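PDB 6L6J: Oxidored_FMN domain-containing protein from [Pseudomonas] geniculata N1, which probably oxidises the amine of 6-hydroxypseudooxynicotine, using FMN together with a [4Fe-4S] cluster. Local coordinates for residues A[170-175]-A[222-227]; A[256-261]-A[280-285]; A[104-109]-A[175-180]. One frame throughout, in Å; residues are numbered along the deposited sequence.

Contact 1 of 3, residues A[170-175]-A[222-227]. With FMN (flavin mononucleotide), chain B.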
# COMPACT_ATOMS: atom_id res chain seq x y z
N TYR A 170 -17.42 13.59 1.52
CA TYR A 170 -16.85 12.26 1.18
C TYR A 170 -17.97 11.30 0.83
O TYR A 170 -18.83 11.00 1.70
CB TYR A 170 -16.04 11.72 2.35
CG TYR A 170 -15.40 10.38 2.10
CD1 TYR A 170 -14.52 10.20 1.06
CD2 TYR A 170 -15.64 9.30 2.93
CE1 TYR A 170 -13.89 8.98 0.83
CE2 TYR A 170 -15.01 8.09 2.73
CZ TYR A 170 -14.14 7.92 1.68
OH TYR A 170 -13.53 6.73 1.45
N CYS A 171 -17.95 10.81 -0.41
CA CYS A 171 -18.94 9.84 -0.93
C CYS A 171 -18.24 8.84 -1.84
O CYS A 171 -18.42 8.93 -3.05
CB CYS A 171 -20.05 10.57 -1.66
SG CYS A 171 -21.34 9.46 -2.24
N ALA A 172 -17.48 7.91 -1.25
CA ALA A 172 -16.57 6.99 -1.97
C ALA A 172 -16.25 5.76 -1.12
O ALA A 172 -16.79 5.67 -0.02
CB ALA A 172 -15.30 7.72 -2.36
N HIS A 173 -15.47 4.82 -1.69
CA HIS A 173 -14.90 3.59 -1.07
C HIS A 173 -15.96 2.66 -0.43
O HIS A 173 -15.53 1.68 0.23
CB HIS A 173 -13.85 4.01 -0.03
CG HIS A 173 -12.65 4.60 -0.68
ND1 HIS A 173 -12.40 5.95 -0.66
CD2 HIS A 173 -11.66 4.02 -1.40
CE1 HIS A 173 -11.29 6.18 -1.33
NE2 HIS A 173 -10.81 5.01 -1.80
N ASN A 174 -17.26 2.92 -0.59
CA ASN A 174 -18.31 2.32 0.27
C ASN A 174 -17.95 2.53 1.77
O ASN A 174 -18.32 1.67 2.60
CB ASN A 174 -18.46 0.83 -0.05
CG ASN A 174 -19.68 0.24 0.61
OD1 ASN A 174 -20.64 0.97 0.89
ND2 ASN A 174 -19.64 -1.06 0.90
N LEU A 175 -17.30 3.65 2.11
CA LEU A 175 -17.01 4.07 3.50
C LEU A 175 -17.70 5.40 3.82
O LEU A 175 -17.13 6.18 4.58
CB LEU A 175 -15.49 4.19 3.69
CG LEU A 175 -14.67 2.96 3.31
CD1 LEU A 175 -13.18 3.25 3.42
CD2 LEU A 175 -15.04 1.75 4.16
N ALA A 222 -14.38 20.39 -1.79
CA ALA A 222 -14.08 19.26 -2.71
C ALA A 222 -15.14 18.16 -2.54
O ALA A 222 -15.69 18.02 -1.46
CB ALA A 222 -12.69 18.73 -2.44
N VAL A 223 -15.44 17.40 -3.58
CA VAL A 223 -16.19 16.13 -3.44
C VAL A 223 -15.25 15.01 -3.84
O VAL A 223 -14.75 15.05 -4.99
CB VAL A 223 -17.49 16.10 -4.27
CG1 VAL A 223 -18.30 14.85 -3.98
CG2 VAL A 223 -18.34 17.33 -3.99
N ARG A 224 -14.99 14.06 -2.94
CA ARG A 224 -14.42 12.76 -3.35
C ARG A 224 -15.62 11.88 -3.71
O ARG A 224 -16.56 11.79 -2.89
CB ARG A 224 -13.51 12.18 -2.27
CG ARG A 224 -12.80 10.92 -2.74
CD ARG A 224 -11.45 11.09 -3.40
NE ARG A 224 -10.48 10.22 -2.77
CZ ARG A 224 -9.44 9.64 -3.36
NH1 ARG A 224 -9.20 9.81 -4.64
NH2 ARG A 224 -8.66 8.85 -2.65
N PHE A 225 -15.64 11.34 -4.93
CA PHE A 225 -16.81 10.56 -5.43
C PHE A 225 -16.32 9.33 -6.20
O PHE A 225 -15.54 9.48 -7.15
CB PHE A 225 -17.76 11.44 -6.25
CG PHE A 225 -18.94 10.70 -6.82
CD1 PHE A 225 -19.84 10.04 -5.98
CD2 PHE A 225 -19.18 10.66 -8.19
CE1 PHE A 225 -20.92 9.34 -6.50
CE2 PHE A 225 -20.26 9.97 -8.69
CZ PHE A 225 -21.13 9.30 -7.85
N ALA A 226 -16.74 8.16 -5.72
CA ALA A 226 -16.69 6.87 -6.45
C ALA A 226 -17.73 6.92 -7.58
O ALA A 226 -18.96 6.97 -7.28
CB ALA A 226 -16.94 5.72 -5.50
N VAL A 227 -17.24 6.95 -8.83
CA VAL A 227 -18.10 7.05 -10.05
C VAL A 227 -18.64 5.66 -10.35
O VAL A 227 -19.85 5.56 -10.63
CB VAL A 227 -17.37 7.67 -11.26
CG1 VAL A 227 -17.10 9.15 -11.05
CG2 VAL A 227 -16.08 6.95 -11.63
N1 FMN B . -8.79 7.02 0.25
C2 FMN B . -9.67 7.75 1.00
O2 FMN B . -10.58 8.34 0.40
N3 FMN B . -9.61 7.91 2.33
C4 FMN B . -8.63 7.32 3.04
O4 FMN B . -8.58 7.46 4.26
C4A FMN B . -7.63 6.48 2.32
N5 FMN B . -6.62 5.86 2.98
C5A FMN B . -5.70 5.18 2.27
C6 FMN B . -4.62 4.60 2.93
C7 FMN B . -3.66 3.92 2.20
C7M FMN B . -2.56 3.26 2.93
C8 FMN B . -3.76 3.83 0.74
C8M FMN B . -2.76 3.06 -0.07
C9 FMN B . -4.81 4.39 0.07
C9A FMN B . -5.79 5.08 0.77
N10 FMN B . -6.85 5.71 0.10
C10 FMN B . -7.77 6.40 0.85
C1' FMN B . -7.01 5.65 -1.39
C2' FMN B . -6.12 6.68 -2.06
O2' FMN B . -6.61 7.96 -1.70
C3' FMN B . -6.11 6.56 -3.55
O3' FMN B . -7.42 6.87 -4.04
C4' FMN B . -5.68 5.19 -4.08
O4' FMN B . -4.53 4.72 -3.34
C5' FMN B . -5.40 5.24 -5.57
O5' FMN B . -4.34 6.14 -5.80
P FMN B . -2.81 5.60 -5.91
O1P FMN B . -2.77 4.70 -7.12
O2P FMN B . -2.04 6.88 -6.05
O3P FMN B . -2.55 4.87 -4.60
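Arg224 runs beside the ring of Tyr170, both side chains heading the same way from neighbouring strands, and at its far end meets the flavin. Arg224 CB sits near the ring plane at the tyrosine edge, 4.0 Å from Tyr170 CD1. Arg224 CG is 4.1 Å from Ala172 CB, a methyl small enough to lie against the arginine stem. The chain then bends about CB-CG (chi2 90°) and again about CG-CD (chi3 129°), which swings the guanidinium over to FMN. There Arg224 NH2 donates to the ribityl O3' of FMN at 2.7 Å and, weakly, to N1 of the flavin ring. NH1 turns the other way, into a salt bridge with Asp257. Arginine suits the place because one flat, multi-donor group can serve cofactor and carboxylate at once.

The strands bearing these residues are the fourth and fifth of the eight-stranded parallel TIM barrel, and the FMN site lies at their C-terminal ends. Cys171 straddles the register, its N donating to Arg224 O (3.0 Å) and its O accepting from Ala226 N (3.2 Å). Cys171 and Phe225 project to the outer face of the barrel, where Cys171 SG comes to the edge of the phenyl ring in a sulfur-aromatic contact, 5.3 Å from the centroid. Past the strand end, His173 brings its ring edge to Arg224 NH2. His173 ND1 and Tyr170 OH are hydrogen-bonded at 2.5 Å, and on the other side of the imidazole NE2 is bonded to Asp266.

Contact 2 of 3, residues A[256-261]-A[280-285]; sequences WDVNVS and PFIDFV
The phenyl ring of Phe281 meets Val260 through one methyl: Val260 CG1 lies 4.3 Å from the ring centroid in an off-centre CH-pi contact, 29° from the ring normal and nearest to Phe281 CG at 3.8 Å. The two side chains cross at a slant. The second phenyl, Phe284, folds back on its own segment, with Val285 CG2 against one face, 3.8 Å above the plane toward the rim, and the carbonyl O of Phe281 in plane at an edge. The indole of Trp256 sends NE1 to the carbonyl of Ala250, while Trp256 CB lies 4.4 Å from Val285 CG1, an aliphatic touch made by the base of the side chain and not by the rings.

Between these aromatics the contact is aliphatic. Val258 CG2 abuts Ile282 CG2 at 3.5 Å and reaches Val285 CG2 at 4.1 Å. In Ile282 the first torsion (chi1 58°) places CG1 between the backbone N and the carbonyl carbon; CG2 is thereby the branch presented to the valine, while the longer arm leads elsewhere. Beta-branched residues suit a strand and present compact methyls to the opposing segment. No hydrogen bond joins the segments. A type I turn from Ile282 to Val285, with Val285 N donating to Ile282 O, brings these two residues together onto Val258.

Strand 255-261 is the sixth of the TIM barrel: Asp257 and Asn259 point inward, Asn259 to the FMN, whereas Trp256, Val258 and Val260 point outward. Phe281, Ile282 and Val285 cover that outer surface, with Val285 also touching Val293 of strand 293-296, Ile282 touching Val227 of strand 220-229, and Trp256 packing on Leu249 of helix 241-249.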
# COMPACT_ATOMS: atom_id res chain seq x y z
N TRP A 256 -13.80 18.30 -8.16
CA TRP A 256 -14.21 16.88 -8.22
C TRP A 256 -12.98 16.00 -7.99
O TRP A 256 -12.07 16.04 -8.86
CB TRP A 256 -14.88 16.56 -9.55
CG TRP A 256 -16.27 17.11 -9.65
CD1 TRP A 256 -16.65 18.28 -10.24
CD2 TRP A 256 -17.46 16.50 -9.15
NE1 TRP A 256 -18.01 18.43 -10.13
CE2 TRP A 256 -18.53 17.36 -9.46
CE3 TRP A 256 -17.74 15.30 -8.48
CZ2 TRP A 256 -19.84 17.08 -9.11
CZ3 TRP A 256 -19.04 15.01 -8.14
CH2 TRP A 256 -20.08 15.89 -8.46
N ASP A 257 -12.95 15.25 -6.89
CA ASP A 257 -11.94 14.18 -6.64
C ASP A 257 -12.58 12.81 -6.96
O ASP A 257 -13.49 12.40 -6.18
CB ASP A 257 -11.38 14.24 -5.21
CG ASP A 257 -10.22 13.29 -4.99
OD1 ASP A 257 -10.07 12.32 -5.78
OD2 ASP A 257 -9.44 13.54 -4.06
N VAL A 258 -12.16 12.14 -8.04
CA VAL A 258 -12.94 10.99 -8.61
C VAL A 258 -12.06 9.74 -8.75
O VAL A 258 -10.92 9.81 -9.28
CB VAL A 258 -13.67 11.34 -9.93
CG1 VAL A 258 -14.82 12.32 -9.69
CG2 VAL A 258 -12.73 11.83 -11.02
N ASN A 259 -12.64 8.62 -8.32
CA ASN A 259 -11.99 7.28 -8.27
C ASN A 259 -13.07 6.19 -8.41
O ASN A 259 -14.24 6.53 -8.67
CB ASN A 259 -11.14 7.16 -7.00
CG ASN A 259 -11.96 7.08 -5.73
OD1 ASN A 259 -13.19 7.21 -5.76
ND2 ASN A 259 -11.28 6.88 -4.61
N VAL A 260 -12.69 4.92 -8.21
CA VAL A 260 -13.61 3.75 -8.35
C VAL A 260 -13.92 3.17 -6.96
O VAL A 260 -12.99 3.05 -6.12
CB VAL A 260 -13.03 2.69 -9.30
CG1 VAL A 260 -12.81 3.27 -10.69
CG2 VAL A 260 -11.75 2.07 -8.77
N SER A 261 -15.18 2.82 -6.71
CA SER A 261 -15.64 2.30 -5.39
C SER A 261 -15.09 0.89 -5.14
O SER A 261 -14.97 0.04 -6.09
CB SER A 261 -17.13 2.31 -5.20
OG SER A 261 -17.45 1.99 -3.83
N PRO A 280 -10.47 5.06 -18.15
CA PRO A 280 -11.77 4.75 -18.77
C PRO A 280 -12.99 5.08 -17.92
O PRO A 280 -13.97 5.42 -18.50
CB PRO A 280 -11.74 3.23 -18.97
CG PRO A 280 -10.52 2.76 -18.19
CD PRO A 280 -9.54 3.93 -18.26
N PHE A 281 -12.88 4.99 -16.59
CA PHE A 281 -14.01 5.15 -15.63
C PHE A 281 -14.27 6.63 -15.31
O PHE A 281 -15.47 6.95 -15.08
CB PHE A 281 -13.71 4.42 -14.32
CG PHE A 281 -13.57 2.93 -14.44
CD1 PHE A 281 -14.69 2.11 -14.43
CD2 PHE A 281 -12.31 2.35 -14.54
CE1 PHE A 281 -14.56 0.73 -14.53
CE2 PHE A 281 -12.18 0.96 -14.64
CZ PHE A 281 -13.31 0.16 -14.65
N ILE A 282 -13.23 7.49 -15.31
CA ILE A 282 -13.32 8.93 -14.91
C ILE A 282 -13.19 9.86 -16.13
O ILE A 282 -13.45 11.05 -15.95
CB ILE A 282 -12.32 9.32 -13.78
CG1 ILE A 282 -10.85 9.04 -14.14
CG2 ILE A 282 -12.69 8.65 -12.47
CD1 ILE A 282 -10.31 9.90 -15.27
N ASP A 283 -12.80 9.31 -17.29
CA ASP A 283 -12.64 9.98 -18.62
C ASP A 283 -13.77 10.97 -18.89
O ASP A 283 -13.52 12.00 -19.51
CB ASP A 283 -12.74 8.95 -19.77
CG ASP A 283 -11.60 8.97 -20.78
OD1 ASP A 283 -10.53 9.58 -20.45
OD2 ASP A 283 -11.76 8.36 -21.85
N PHE A 284 -15.00 10.62 -18.51
CA PHE A 284 -16.24 11.36 -18.86
C PHE A 284 -16.37 12.63 -18.00
O PHE A 284 -17.10 13.57 -18.39
CB PHE A 284 -17.47 10.47 -18.68
CG PHE A 284 -17.93 10.33 -17.24
CD1 PHE A 284 -17.35 9.38 -16.40
CD2 PHE A 284 -18.93 11.15 -16.74
CE1 PHE A 284 -17.79 9.22 -15.09
CE2 PHE A 284 -19.36 11.00 -15.42
CZ PHE A 284 -18.80 10.04 -14.61
N VAL A 285 -15.75 12.65 -16.82
CA VAL A 285 -15.99 13.68 -15.78
C VAL A 285 -15.69 15.08 -16.34
O VAL A 285 -16.52 15.96 -16.11
CB VAL A 285 -15.19 13.39 -14.49
CG1 VAL A 285 -15.35 14.51 -13.46
CG2 VAL A 285 -15.60 12.07 -13.87

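Contact 3 of 3, residues A[104-109]-A[175-180]; sequences LAHAGA and LSLLQD
The loop 106-109 passes close by the first turn of helix 177-182, coming nearest at Gly108 and Leu177 (CA to CA 3.9 Å), and is tied to it by a backbone bond from Leu177 N to His106 O, 3.0 Å long and fairly straight at 164°. Gly108 has a positive phi (42°), a conformation natural to glycine, and its bare CA lets Leu177 lie directly on the backbone: Leu177 CB is 3.7 Å and Leu177 CD1 3.5 Å from Gly108 CA.

His106 lies alongside Leu177, pointing the same way. With CG anti to the backbone N (chi1 -166°), the ring turns back toward its own loop, and His106 ND1 accepts from Gly108 N at 3.2 Å, the donor standing somewhat out of the ring plane. NE2 bonds to Thr66, so both imidazole nitrogens have a partner, one of them within the loop itself.

Asp180, one turn along the helix, reaches back with OD2 to accept from Ala109 N at 3.0 Å, the N-H meeting it nearly along its C-O axis; OD1 is taken by His129. An aspartate is short enough to satisfy both from the helix face, and Ala109, with only a methyl, can come up close to the carboxylate. A water lies between Asp180 OD2 and Ala107 O and may donate to either.

Ser176 is the N-cap. Its OG accepts from Leu178 N (2.9 Å) and, weakly, from Gln179 N, and is also hydrogen-bonded to Tyr170 O, binding the helix start to the end of its own strand. Here the loop after the third strand meets the start of the helix that follows the fourth, at the C-terminal end of a TIM barrel, the end that carries the FMN in this flavin oxidoreductase family.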
# COMPACT_ATOMS: atom_id res chain seq x y z
N LEU A 104 -13.16 15.28 5.51
CA LEU A 104 -14.30 15.18 6.45
C LEU A 104 -15.18 14.02 6.01
O LEU A 104 -15.59 14.01 4.84
CB LEU A 104 -15.07 16.50 6.46
CG LEU A 104 -14.36 17.66 7.17
CD1 LEU A 104 -15.29 18.85 7.31
CD2 LEU A 104 -13.82 17.23 8.53
N ALA A 105 -15.41 13.07 6.91
CA ALA A 105 -15.96 11.72 6.61
C ALA A 105 -17.00 11.32 7.65
O ALA A 105 -16.76 11.55 8.84
CB ALA A 105 -14.83 10.72 6.58
N HIS A 106 -18.09 10.71 7.21
CA HIS A 106 -19.02 9.96 8.09
C HIS A 106 -19.22 8.57 7.48
O HIS A 106 -19.69 8.51 6.33
CB HIS A 106 -20.35 10.69 8.34
CG HIS A 106 -21.11 10.07 9.47
ND1 HIS A 106 -21.60 8.77 9.40
CD2 HIS A 106 -21.40 10.52 10.71
CE1 HIS A 106 -22.20 8.46 10.53
NE2 HIS A 106 -22.06 9.51 11.37
N ALA A 107 -18.90 7.52 8.25
CA ALA A 107 -18.64 6.16 7.74
C ALA A 107 -19.96 5.41 7.50
O ALA A 107 -19.93 4.32 6.94
CB ALA A 107 -17.74 5.43 8.71
N GLY A 108 -21.09 5.97 7.92
CA GLY A 108 -22.40 5.28 7.87
C GLY A 108 -22.26 3.82 8.30
O GLY A 108 -21.87 3.57 9.45
N ALA A 109 -22.55 2.88 7.40
CA ALA A 109 -22.67 1.43 7.66
C ALA A 109 -21.39 0.72 7.20
O ALA A 109 -21.51 -0.38 6.63
CB ALA A 109 -23.90 0.92 6.95
N LEU A 175 -17.30 3.65 2.11
CA LEU A 175 -17.01 4.07 3.50
C LEU A 175 -17.70 5.40 3.82
O LEU A 175 -17.13 6.18 4.58
CB LEU A 175 -15.49 4.19 3.69
CG LEU A 175 -14.67 2.96 3.31
CD1 LEU A 175 -13.18 3.25 3.42
CD2 LEU A 175 -15.04 1.75 4.16
N SER A 176 -18.91 5.63 3.30
CA SER A 176 -19.66 6.90 3.47
C SER A 176 -21.16 6.65 3.58
O SER A 176 -21.72 5.91 2.74
CB SER A 176 -19.38 7.85 2.33
OG SER A 176 -20.40 8.85 2.26
N LEU A 177 -21.79 7.30 4.56
CA LEU A 177 -23.27 7.34 4.73
C LEU A 177 -23.93 7.89 3.46
O LEU A 177 -25.06 7.49 3.16
CB LEU A 177 -23.61 8.21 5.94
CG LEU A 177 -25.08 8.21 6.36
CD1 LEU A 177 -25.43 6.90 7.03
CD2 LEU A 177 -25.40 9.37 7.30
N LEU A 178 -23.24 8.77 2.73
CA LEU A 178 -23.80 9.43 1.51
C LEU A 178 -23.89 8.38 0.40
O LEU A 178 -24.93 8.34 -0.26
CB LEU A 178 -22.92 10.62 1.11
CG LEU A 178 -22.68 11.69 2.19
CD1 LEU A 178 -21.79 12.79 1.65
CD2 LEU A 178 -23.98 12.29 2.71
N GLN A 179 -22.85 7.56 0.22
CA GLN A 179 -22.83 6.46 -0.79
C GLN A 179 -23.90 5.43 -0.41
O GLN A 179 -24.63 4.99 -1.30
CB GLN A 179 -21.45 5.81 -0.90
CG GLN A 179 -21.33 4.90 -2.11
CD GLN A 179 -19.96 4.31 -2.37
OE1 GLN A 179 -18.92 4.84 -1.95
NE2 GLN A 179 -19.96 3.19 -3.09
N ASP A 180 -24.02 5.10 0.89
CA ASP A 180 -25.08 4.21 1.42
C ASP A 180 -26.45 4.76 1.03
O ASP A 180 -27.30 3.99 0.56
CB ASP A 180 -24.96 4.01 2.93
CG ASP A 180 -23.72 3.23 3.37
OD1 ASP A 180 -23.09 2.54 2.50
OD2 ASP A 180 -23.36 3.33 4.59
O HOH W 1 -20.74 3.02 4.04

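How the contacts relate
The three contacts all belong to one TIM barrel, taking in strands three to six. Contacts 1 and 3, about 9 Å apart centre to centre, share Leu175, and Asn174 N of the first is hydrogen-bonded to Gln179 OE1 of the second at 2.9 Å. Contacts 1 and 2, with centres about 10 Å apart, are neighbours in the sheet: Phe225 N probably bonds to Asp257 O at 2.7 Å. Contacts 2 and 3, centres about 19 Å apart, still meet through a hydrogen bond of 2.9 Å between Ser261 OG and Gln179 NE2. Contact 1 touches the FMN itself. By nearest atoms, the side chain of Asn259 in contact 2 is about 4 Å from the FMN. The side chain of Leu175 is about 6 Å from the FMN.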